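PDB 3OG9: protein yahD a copper inducible hydrolase from Lactococcus lactis subsp. lactis, which probably acts as a hydrolase of the alpha/beta-hydrolase fold, is induced by copper, and binds D-malate in its pocket. Local coordinates for residues A[68-80]-A[132-144]. Residues are numbered along the deposited sequence; the frame is centred on the assembly and turned at random.
Sequences GFTKENFDLESLD and AFHGMQLEDFEQT. With MLT (D-malate), chain C.
A water bridges the backbones of Lys71 and Leu138, donating one hydrogen bond to Lys71 O at 2.6 Å and its second to Leu138 O at 2.8 Å; the same Leu138 O lies in the plane of the Phe74 ring, 3.5 Å from CD2 at its edge. Lys71 runs alongside this carbonyl with CG and CD, then bends at chi3 (-90°) to bring NZ 3.1 Å from Gln137 OE1. That hydrogen bond arrives 32° out of the amide's carbonyl plane. Gln137, CG anti to its backbone nitrogen and extended beyond, reaches the lysine with its oxygen while NE2 is hydrogen-bonded to Asp174 OD1. Leu138 CD2 sits over one face of Phe74, 3.8 Å from the ring centroid and 25° off the normal, a CH-pi contact. Thr70 O lies over the opposite face, so the ring is held between a methyl and a carbonyl. The other methyl, Leu138 CD1, packs on Leu79 CD1 at 3.8 Å, and Leu76 CD2 rests against Glu139 CB. Met136 comes at Phe74 from the opposing direction; its SD is 3.9 Å from CZ, an oblique Met-aromatic contact, and its CE presses on Thr70 CG2. Phe74 and Met136 line the D-malate pocket: Phe74 CE1 approaches the ligand hydroxyl O3 to 3.4 Å, and Met136 SD lies beside malate C2. In the alpha/beta-hydrolase fold this joins the loop leading into helix 76-97, whose N-cap Asp75 accepts from Ser78 N, to the loop leaving strand 129-133 of the central sheet. Helix 111-121 meets Leu79 and Leu138 through Asn118 and Asn114, and Asn167 of helix 165-177 touches Thr70, Lys71 and Met136.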
# COMPACT_ATOMS: atom_id res chain seq x y z
N GLY A 68 8.21 -6.78 20.46
CA GLY A 68 7.35 -6.13 21.46
C GLY A 68 6.95 -4.68 21.16
O GLY A 68 6.15 -4.09 21.90
N PHE A 69 7.52 -4.11 20.09
CA PHE A 69 7.39 -2.68 19.77
C PHE A 69 6.73 -2.51 18.40
O PHE A 69 6.72 -3.42 17.59
CB PHE A 69 8.76 -1.97 19.82
CG PHE A 69 9.35 -1.92 21.21
CD1 PHE A 69 9.23 -0.76 22.00
CD2 PHE A 69 9.97 -3.06 21.77
CE1 PHE A 69 9.74 -0.72 23.31
CE2 PHE A 69 10.47 -3.02 23.07
CZ PHE A 69 10.36 -1.84 23.84
N THR A 70 6.20 -1.32 18.18
CA THR A 70 5.60 -0.92 16.91
C THR A 70 6.65 -0.13 16.10
O THR A 70 7.49 -0.76 15.52
CB THR A 70 4.26 -0.20 17.15
OG1 THR A 70 3.35 -1.17 17.73
CG2 THR A 70 3.69 0.30 15.84
N LYS A 71 6.69 1.20 16.17
CA LYS A 71 7.61 1.98 15.31
C LYS A 71 9.09 1.71 15.57
O LYS A 71 9.89 1.78 14.65
CB LYS A 71 7.31 3.50 15.34
CG LYS A 71 6.09 3.90 14.48
CD LYS A 71 6.01 5.38 14.23
CE LYS A 71 5.22 6.08 15.29
NZ LYS A 71 5.65 7.49 15.30
N GLU A 72 9.45 1.41 16.82
CA GLU A 72 10.83 1.08 17.16
C GLU A 72 11.34 -0.19 16.47
O GLU A 72 12.55 -0.37 16.35
CB GLU A 72 11.05 0.94 18.69
CG GLU A 72 10.81 2.26 19.49
CD GLU A 72 9.32 2.53 19.78
OE1 GLU A 72 8.47 1.68 19.44
OE2 GLU A 72 9.01 3.61 20.37
N ASN A 73 10.44 -1.06 16.03
CA ASN A 73 10.86 -2.26 15.30
C ASN A 73 11.08 -2.07 13.80
O ASN A 73 11.53 -2.99 13.13
CB ASN A 73 9.86 -3.42 15.52
CG ASN A 73 10.50 -4.79 15.32
OD1 ASN A 73 11.72 -4.94 15.40
ND2 ASN A 73 9.69 -5.79 15.05
N PHE A 74 10.78 -0.89 13.26
CA PHE A 74 10.89 -0.69 11.81
C PHE A 74 12.28 -0.14 11.50
O PHE A 74 12.66 0.94 12.01
CB PHE A 74 9.79 0.25 11.30
CG PHE A 74 8.38 -0.19 11.67
CD1 PHE A 74 8.03 -1.54 11.68
CD2 PHE A 74 7.39 0.77 11.91
CE1 PHE A 74 6.71 -1.93 12.00
CE2 PHE A 74 6.07 0.39 12.24
CZ PHE A 74 5.73 -0.96 12.29
N ASP A 75 13.03 -0.87 10.69
CA ASP A 75 14.36 -0.40 10.25
C ASP A 75 14.24 0.68 9.15
O ASP A 75 14.01 0.40 7.96
CB ASP A 75 15.22 -1.60 9.84
CG ASP A 75 16.61 -1.21 9.38
OD1 ASP A 75 16.84 -0.01 9.10
OD2 ASP A 75 17.46 -2.13 9.28
N LEU A 76 14.36 1.93 9.58
CA LEU A 76 14.13 3.06 8.69
C LEU A 76 15.19 3.20 7.60
O LEU A 76 14.87 3.69 6.51
CB LEU A 76 13.98 4.36 9.50
CG LEU A 76 12.86 4.33 10.55
CD1 LEU A 76 12.77 5.66 11.27
CD2 LEU A 76 11.49 3.91 9.97
N GLU A 77 16.42 2.77 7.87
CA GLU A 77 17.41 2.73 6.78
C GLU A 77 16.99 1.74 5.69
O GLU A 77 17.06 2.06 4.49
CB GLU A 77 18.81 2.43 7.31
CG GLU A 77 19.47 3.68 7.94
CD GLU A 77 20.96 3.49 8.28
OE1 GLU A 77 21.58 2.48 7.88
OE2 GLU A 77 21.51 4.38 8.97
N SER A 78 16.53 0.56 6.10
CA SER A 78 16.03 -0.44 5.17
C SER A 78 14.81 0.10 4.45
O SER A 78 14.72 -0.04 3.23
CB SER A 78 15.68 -1.75 5.87
OG SER A 78 15.13 -2.72 4.99
N LEU A 79 13.88 0.70 5.19
CA LEU A 79 12.67 1.27 4.60
C LEU A 79 13.07 2.24 3.52
O LEU A 79 12.53 2.22 2.42
CB LEU A 79 11.77 1.94 5.67
CG LEU A 79 10.54 2.71 5.16
CD1 LEU A 79 9.56 1.77 4.46
CD2 LEU A 79 9.87 3.54 6.28
N ASP A 80 14.04 3.09 3.81
CA ASP A 80 14.46 4.10 2.83
C ASP A 80 15.10 3.45 1.60
O ASP A 80 14.74 3.78 0.46
CB ASP A 80 15.40 5.12 3.49
CG ASP A 80 15.80 6.25 2.54
OD1 ASP A 80 14.91 6.81 1.84
OD2 ASP A 80 17.01 6.53 2.49
N ALA A 132 -5.49 1.21 1.09
CA ALA A 132 -4.58 0.60 2.09
C ALA A 132 -5.39 -0.20 3.10
O ALA A 132 -6.09 0.39 3.90
CB ALA A 132 -3.80 1.68 2.84
N PHE A 133 -5.30 -1.52 3.06
CA PHE A 133 -5.97 -2.36 4.06
C PHE A 133 -5.09 -2.59 5.26
O PHE A 133 -3.99 -3.14 5.13
CB PHE A 133 -6.41 -3.69 3.48
CG PHE A 133 -7.36 -3.56 2.29
CD1 PHE A 133 -8.66 -3.11 2.46
CD2 PHE A 133 -6.95 -3.94 1.01
CE1 PHE A 133 -9.55 -3.00 1.34
CE2 PHE A 133 -7.83 -3.84 -0.11
CZ PHE A 133 -9.11 -3.38 0.06
N HIS A 134 -5.57 -2.16 6.42
CA HIS A 134 -4.87 -2.32 7.70
C HIS A 134 -3.45 -1.76 7.69
O HIS A 134 -2.48 -2.40 8.16
CB HIS A 134 -4.94 -3.78 8.16
CG HIS A 134 -6.35 -4.24 8.29
ND1 HIS A 134 -7.18 -3.75 9.27
CD2 HIS A 134 -7.11 -5.02 7.49
CE1 HIS A 134 -8.40 -4.23 9.08
NE2 HIS A 134 -8.38 -5.01 8.01
N GLY A 135 -3.35 -0.52 7.19
CA GLY A 135 -2.11 0.22 7.16
C GLY A 135 -1.87 1.01 8.46
O GLY A 135 -2.76 1.13 9.34
N MET A 136 -0.66 1.57 8.54
CA MET A 136 -0.25 2.32 9.71
C MET A 136 0.84 3.29 9.35
O MET A 136 1.41 3.21 8.26
CB MET A 136 0.28 1.35 10.77
CG MET A 136 1.62 0.66 10.40
SD MET A 136 1.91 -0.77 11.47
CE MET A 136 1.80 0.01 13.04
N GLN A 137 1.14 4.21 10.27
CA GLN A 137 2.31 5.08 10.12
C GLN A 137 3.61 4.32 10.47
O GLN A 137 3.71 3.74 11.54
CB GLN A 137 2.13 6.32 11.01
CG GLN A 137 3.24 7.32 10.84
CD GLN A 137 3.27 8.36 11.90
OE1 GLN A 137 3.51 8.06 13.08
NE2 GLN A 137 3.05 9.61 11.50
N LEU A 138 4.60 4.34 9.58
CA LEU A 138 5.91 3.72 9.83
C LEU A 138 6.93 4.67 10.53
O LEU A 138 7.78 4.21 11.30
CB LEU A 138 6.51 3.25 8.49
CG LEU A 138 5.69 2.15 7.82
CD1 LEU A 138 6.41 1.72 6.59
CD2 LEU A 138 5.49 0.97 8.81
N GLU A 139 6.84 5.96 10.23
CA GLU A 139 7.76 6.95 10.77
C GLU A 139 7.10 8.33 10.81
O GLU A 139 6.16 8.63 10.05
CB GLU A 139 9.06 6.99 9.92
CG GLU A 139 8.78 7.05 8.42
CD GLU A 139 9.97 7.53 7.59
OE1 GLU A 139 11.01 7.93 8.20
OE2 GLU A 139 9.83 7.52 6.32
N ASP A 140 7.58 9.18 11.71
CA ASP A 140 7.14 10.57 11.75
C ASP A 140 8.24 11.41 11.09
O ASP A 140 9.43 11.22 11.38
CB ASP A 140 6.92 11.01 13.20
CG ASP A 140 6.18 12.34 13.32
OD1 ASP A 140 5.63 12.84 12.31
OD2 ASP A 140 6.13 12.89 14.44
N PHE A 141 7.86 12.29 10.17
CA PHE A 141 8.81 13.15 9.45
C PHE A 141 8.12 14.40 8.92
O PHE A 141 6.91 14.52 9.03
CB PHE A 141 9.49 12.39 8.29
CG PHE A 141 8.53 11.79 7.29
CD1 PHE A 141 8.30 12.42 6.06
CD2 PHE A 141 7.87 10.59 7.56
CE1 PHE A 141 7.41 11.88 5.13
CE2 PHE A 141 6.98 10.03 6.63
CZ PHE A 141 6.74 10.67 5.42
N GLU A 142 8.90 15.33 8.36
CA GLU A 142 8.35 16.53 7.70
C GLU A 142 7.98 16.20 6.25
O GLU A 142 8.87 16.00 5.39
CB GLU A 142 9.35 17.70 7.75
CG GLU A 142 8.76 19.04 7.28
CD GLU A 142 9.82 20.11 7.06
OE1 GLU A 142 10.67 20.28 7.95
OE2 GLU A 142 9.81 20.77 5.99
N GLN A 143 6.68 16.11 5.99
CA GLN A 143 6.15 15.86 4.64
C GLN A 143 6.19 17.17 3.87
O GLN A 143 5.56 18.13 4.27
CB GLN A 143 4.68 15.41 4.68
CG GLN A 143 4.43 13.95 5.03
CD GLN A 143 4.27 13.73 6.53
OE1 GLN A 143 3.89 14.65 7.26
NE2 GLN A 143 4.57 12.53 6.99
N THR A 144 6.94 17.19 2.77
CA THR A 144 6.93 18.33 1.85
C THR A 144 6.16 17.93 0.60
O THR A 144 6.54 18.33 -0.52
CB THR A 144 8.35 18.76 1.40
OG1 THR A 144 8.94 17.72 0.60
CG2 THR A 144 9.26 19.10 2.62
C1 MLT C . 5.01 -3.70 8.95
O1 MLT C . 6.13 -4.28 9.05
O2 MLT C . 4.72 -3.05 7.91
C2 MLT C . 4.02 -3.75 10.09
O3 MLT C . 4.54 -4.45 11.21
C3 MLT C . 2.69 -4.36 9.64
C4 MLT C . 2.78 -5.83 9.28
O4 MLT C . 1.81 -6.55 9.58
O5 MLT C . 3.77 -6.35 8.70
O HOH W 1 10.01 3.84 13.02